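Catalase-3 (Neurospora crassa, PDB 4AJ9) breaks down hydrogen peroxide into water and dioxygen with the help of a bound heme, probably protecting the cell from peroxide damage. Local coordinates at residues A71-N83 and A87-V99. Numbering follows the deposited sequence.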
# COMPACT_ATOMS: atom_id res chain seq x y z
N ALA C 71 14.60 1.79 23.53
CA ALA C 71 15.69 2.72 23.80
C ALA C 71 16.97 2.28 23.11
O ALA C 71 17.12 1.11 22.77
CB ALA C 71 15.92 2.86 25.31
N HIS C 72 17.86 3.24 22.90
CA HIS C 72 19.20 2.97 22.37
C HIS C 72 20.17 2.67 23.50
O HIS C 72 19.98 3.11 24.63
CB HIS C 72 19.74 4.18 21.60
CG HIS C 72 18.93 4.53 20.38
ND1 HIS C 72 19.27 4.11 19.11
CD2 HIS C 72 17.81 5.28 20.24
CE1 HIS C 72 18.39 4.58 18.24
NE2 HIS C 72 17.49 5.29 18.90
N GLY C 73 21.23 1.93 23.19
CA GLY C 73 22.26 1.72 24.18
C GLY C 73 23.52 1.14 23.57
O GLY C 73 23.73 1.22 22.36
N ILE C 74 24.35 0.54 24.42
CA ILE C 74 25.61 -0.04 23.98
C ILE C 74 25.77 -1.42 24.60
O ILE C 74 25.43 -1.63 25.76
CB ILE C 74 26.81 0.83 24.40
CG1 ILE C 74 26.66 2.26 23.87
CG2 ILE C 74 28.12 0.22 23.91
CD1 ILE C 74 26.95 2.40 22.40
N PHE C 75 26.26 -2.37 23.81
CA PHE C 75 26.64 -3.67 24.32
C PHE C 75 28.17 -3.75 24.33
O PHE C 75 28.82 -3.34 23.37
CB PHE C 75 26.06 -4.82 23.49
CG PHE C 75 26.70 -6.16 23.77
CD1 PHE C 75 26.27 -6.92 24.85
CD2 PHE C 75 27.74 -6.63 22.98
CE1 PHE C 75 26.87 -8.14 25.13
CE2 PHE C 75 28.34 -7.86 23.25
CZ PHE C 75 27.90 -8.61 24.33
N THR C 76 28.72 -4.28 25.40
CA THR C 76 30.16 -4.44 25.52
C THR C 76 30.48 -5.90 25.78
O THR C 76 29.95 -6.51 26.71
CB THR C 76 30.73 -3.62 26.68
OG1 THR C 76 30.35 -2.24 26.52
CG2 THR C 76 32.27 -3.72 26.70
N SER C 77 31.34 -6.47 24.95
CA SER C 77 31.75 -7.85 25.15
C SER C 77 32.75 -7.92 26.31
O SER C 77 33.61 -7.06 26.45
CB SER C 77 32.35 -8.43 23.88
OG SER C 77 32.75 -9.78 24.09
N TYR C 78 32.59 -8.93 27.15
CA TYR C 78 33.54 -9.16 28.25
C TYR C 78 34.80 -9.89 27.79
O TYR C 78 35.74 -10.05 28.57
CB TYR C 78 32.87 -9.93 29.39
CG TYR C 78 31.95 -9.08 30.24
CD1 TYR C 78 31.88 -7.71 30.06
CD2 TYR C 78 31.17 -9.65 31.23
CE1 TYR C 78 31.05 -6.92 30.84
CE2 TYR C 78 30.34 -8.88 32.01
CZ TYR C 78 30.28 -7.52 31.82
OH TYR C 78 29.45 -6.77 32.61
N GLY C 79 34.84 -10.32 26.54
CA GLY C 79 36.02 -11.01 26.07
C GLY C 79 36.02 -11.35 24.60
O GLY C 79 35.13 -10.97 23.85
N ASP C 80 37.06 -12.06 24.20
CA ASP C 80 37.20 -12.55 22.85
C ASP C 80 36.62 -13.94 22.85
O ASP C 80 37.23 -14.86 23.38
CB ASP C 80 38.69 -12.60 22.50
CG ASP C 80 38.97 -13.26 21.17
OD1 ASP C 80 38.09 -13.96 20.63
OD2 ASP C 80 40.09 -13.06 20.65
N TRP C 81 35.43 -14.10 22.26
CA TRP C 81 34.76 -15.40 22.30
C TRP C 81 34.90 -16.19 21.01
O TRP C 81 34.08 -17.06 20.71
CB TRP C 81 33.28 -15.22 22.67
CG TRP C 81 33.11 -14.43 23.91
CD1 TRP C 81 32.54 -13.20 24.04
CD2 TRP C 81 33.57 -14.80 25.22
NE1 TRP C 81 32.60 -12.78 25.35
CE2 TRP C 81 33.22 -13.75 26.10
CE3 TRP C 81 34.24 -15.91 25.74
CZ2 TRP C 81 33.51 -13.78 27.46
CZ3 TRP C 81 34.53 -15.94 27.09
CH2 TRP C 81 34.16 -14.89 27.94
N SER C 82 35.97 -15.93 20.26
CA SER C 82 36.18 -16.61 18.98
C SER C 82 36.33 -18.11 19.18
O SER C 82 36.21 -18.89 18.23
CB SER C 82 37.42 -16.06 18.26
OG SER C 82 38.60 -16.37 18.98
N ASN C 83 36.60 -18.53 20.41
CA ASN C 83 36.68 -19.95 20.74
C ASN C 83 35.32 -20.64 20.65
O ASN C 83 35.26 -21.87 20.56
CB ASN C 83 37.30 -20.17 22.12
CG ASN C 83 36.57 -19.41 23.24
OD1 ASN C 83 36.13 -18.28 23.05
ND2 ASN C 83 36.46 -20.04 24.40
N ALA C 87 31.17 -14.73 15.50
CA ALA C 87 30.40 -13.49 15.55
C ALA C 87 31.29 -12.30 15.92
O ALA C 87 31.94 -12.30 16.96
CB ALA C 87 29.24 -13.61 16.54
N SER C 88 31.32 -11.29 15.05
CA SER C 88 32.24 -10.18 15.19
C SER C 88 32.00 -9.36 16.45
O SER C 88 32.94 -8.87 17.07
CB SER C 88 32.17 -9.28 13.95
OG SER C 88 32.82 -8.04 14.19
N PHE C 89 30.74 -9.20 16.83
CA PHE C 89 30.44 -8.37 18.00
C PHE C 89 30.88 -9.03 19.30
O PHE C 89 30.93 -8.38 20.35
CB PHE C 89 28.96 -7.96 18.03
CG PHE C 89 28.03 -9.04 18.52
CD1 PHE C 89 27.68 -10.10 17.69
CD2 PHE C 89 27.48 -8.98 19.79
CE1 PHE C 89 26.82 -11.08 18.13
CE2 PHE C 89 26.60 -9.96 20.23
CZ PHE C 89 26.28 -11.01 19.40
N LEU C 90 31.22 -10.31 19.24
CA LEU C 90 31.72 -11.02 20.42
C LEU C 90 33.21 -11.35 20.30
O LEU C 90 33.74 -12.15 21.07
CB LEU C 90 30.91 -12.29 20.65
CG LEU C 90 29.44 -12.04 21.01
CD1 LEU C 90 28.63 -13.31 20.91
CD2 LEU C 90 29.33 -11.42 22.40
N GLY C 91 33.89 -10.70 19.36
CA GLY C 91 35.24 -11.10 18.98
C GLY C 91 36.41 -10.47 19.73
O GLY C 91 37.55 -10.83 19.48
N ALA C 92 36.14 -9.54 20.63
CA ALA C 92 37.23 -8.95 21.42
C ALA C 92 36.75 -8.39 22.75
O ALA C 92 35.63 -7.88 22.85
CB ALA C 92 37.94 -7.86 20.63
N LYS C 93 37.60 -8.49 23.76
CA LYS C 93 37.29 -7.92 25.07
C LYS C 93 37.10 -6.42 24.93
O LYS C 93 37.89 -5.75 24.26
CB LYS C 93 38.40 -8.23 26.09
CG LYS C 93 38.17 -7.63 27.47
CD LYS C 93 39.17 -8.21 28.47
CE LYS C 93 39.02 -7.57 29.85
NZ LYS C 93 39.43 -6.13 29.86
N ASP C 94 36.05 -5.91 25.57
CA ASP C 94 35.71 -4.48 25.56
C ASP C 94 35.17 -3.95 24.22
O ASP C 94 34.97 -2.74 24.08
CB ASP C 94 36.90 -3.64 26.04
CG ASP C 94 37.28 -3.93 27.50
OD1 ASP C 94 36.39 -4.30 28.29
OD2 ASP C 94 38.47 -3.78 27.85
N LYS C 95 34.92 -4.83 23.26
CA LYS C 95 34.35 -4.39 21.99
C LYS C 95 32.93 -3.89 22.19
O LYS C 95 32.10 -4.57 22.79
CB LYS C 95 34.35 -5.54 20.98
CG LYS C 95 33.90 -5.16 19.58
CD LYS C 95 34.28 -6.30 18.62
CE LYS C 95 34.02 -5.95 17.17
NZ LYS C 95 34.53 -7.05 16.27
N GLN C 96 32.65 -2.70 21.67
CA GLN C 96 31.34 -2.08 21.87
C GLN C 96 30.53 -2.05 20.58
O GLN C 96 31.07 -1.77 19.51
CB GLN C 96 31.51 -0.68 22.43
CG GLN C 96 32.28 -0.67 23.73
CD GLN C 96 32.11 0.60 24.51
OE1 GLN C 96 32.27 1.69 23.98
NE2 GLN C 96 31.78 0.47 25.80
N THR C 97 29.24 -2.33 20.71
CA THR C 97 28.32 -2.36 19.59
C THR C 97 27.05 -1.61 19.97
O THR C 97 26.48 -1.90 21.00
CB THR C 97 27.93 -3.80 19.24
OG1 THR C 97 29.10 -4.56 18.95
CG2 THR C 97 26.98 -3.84 18.03
N PRO C 98 26.61 -0.66 19.13
CA PRO C 98 25.33 -0.00 19.42
C PRO C 98 24.18 -1.00 19.42
O PRO C 98 24.20 -1.96 18.65
CB PRO C 98 25.14 0.96 18.24
CG PRO C 98 26.53 1.10 17.61
CD PRO C 98 27.22 -0.20 17.87
N VAL C 99 23.19 -0.77 20.28
CA VAL C 99 22.00 -1.61 20.29
C VAL C 99 20.74 -0.75 20.33
O VAL C 99 20.78 0.44 20.69
CB VAL C 99 21.97 -2.57 21.51
CG1 VAL C 99 23.26 -3.40 21.56
CG2 VAL C 99 21.77 -1.81 22.82
O HOH W 1 21.44 2.47 18.48
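Phe-75 carries the buried face of this antiparallel pairing. Its CB rests on CG1 of Val-99, while Phe-89 turns an edge toward the face of its ring, an offset edge-to-face pair with centroids 5.7 Å apart and planes at 61°. Phe-75 CZ also meets CD2 of Leu-90 at 3.7 Å. With CG opposite the backbone N (chi1 166°), the Phe-75 ring is carried away from Val-99 toward these two side chains. On the other face of the sheet, Thr-76 and Gln-96 lie side by side, and Gln-96 NE2 donates to Thr-76 OG1 over 3.1 Å, with the hydroxyl oxygen 21° out of the plane of the Gln-96 amide. The other branch of Thr-76, CG2, lies on CA of Asp-94 at 3.7 Å. A valine in place of Thr-76 would probably leave the Gln-96 amide without its hydroxyl acceptor and freer to turn. Strands 71-77 and 96-99 are joined by paired backbone bonds at Gly-73/Val-99 and Phe-75/Thr-97; Ser-77 N to Lys-95 O extends the ladder. Past it, Ala-92 to Lys-95 form a type II turn, and Asp-94 N reaches Ser-77 O. Ser-77 OG donates to Gly-79 O at 2.7 Å, on a lone pair, tying down the bend of its own chain. Farther on, Trp-81 N donates a hydrogen bond to Leu-90 O (2.8 Å). In the next shell, Phe-126 packs edge-to-face with Phe-75, Leu-307 O accepts from Trp-81 NE1, and strand 305-314 pairs along the other edge of strand 68-77. The chemistry is thus two-sided: mainly aromatic and aliphatic groups pack on the inner face of the catalase beta-barrel, while the face with Ile-74, Thr-76, Gln-96 and Pro-98 mixes aliphatic groups with one amide-hydroxyl bond, and the charges of Lys-93 and Asp-94 sit in the turn.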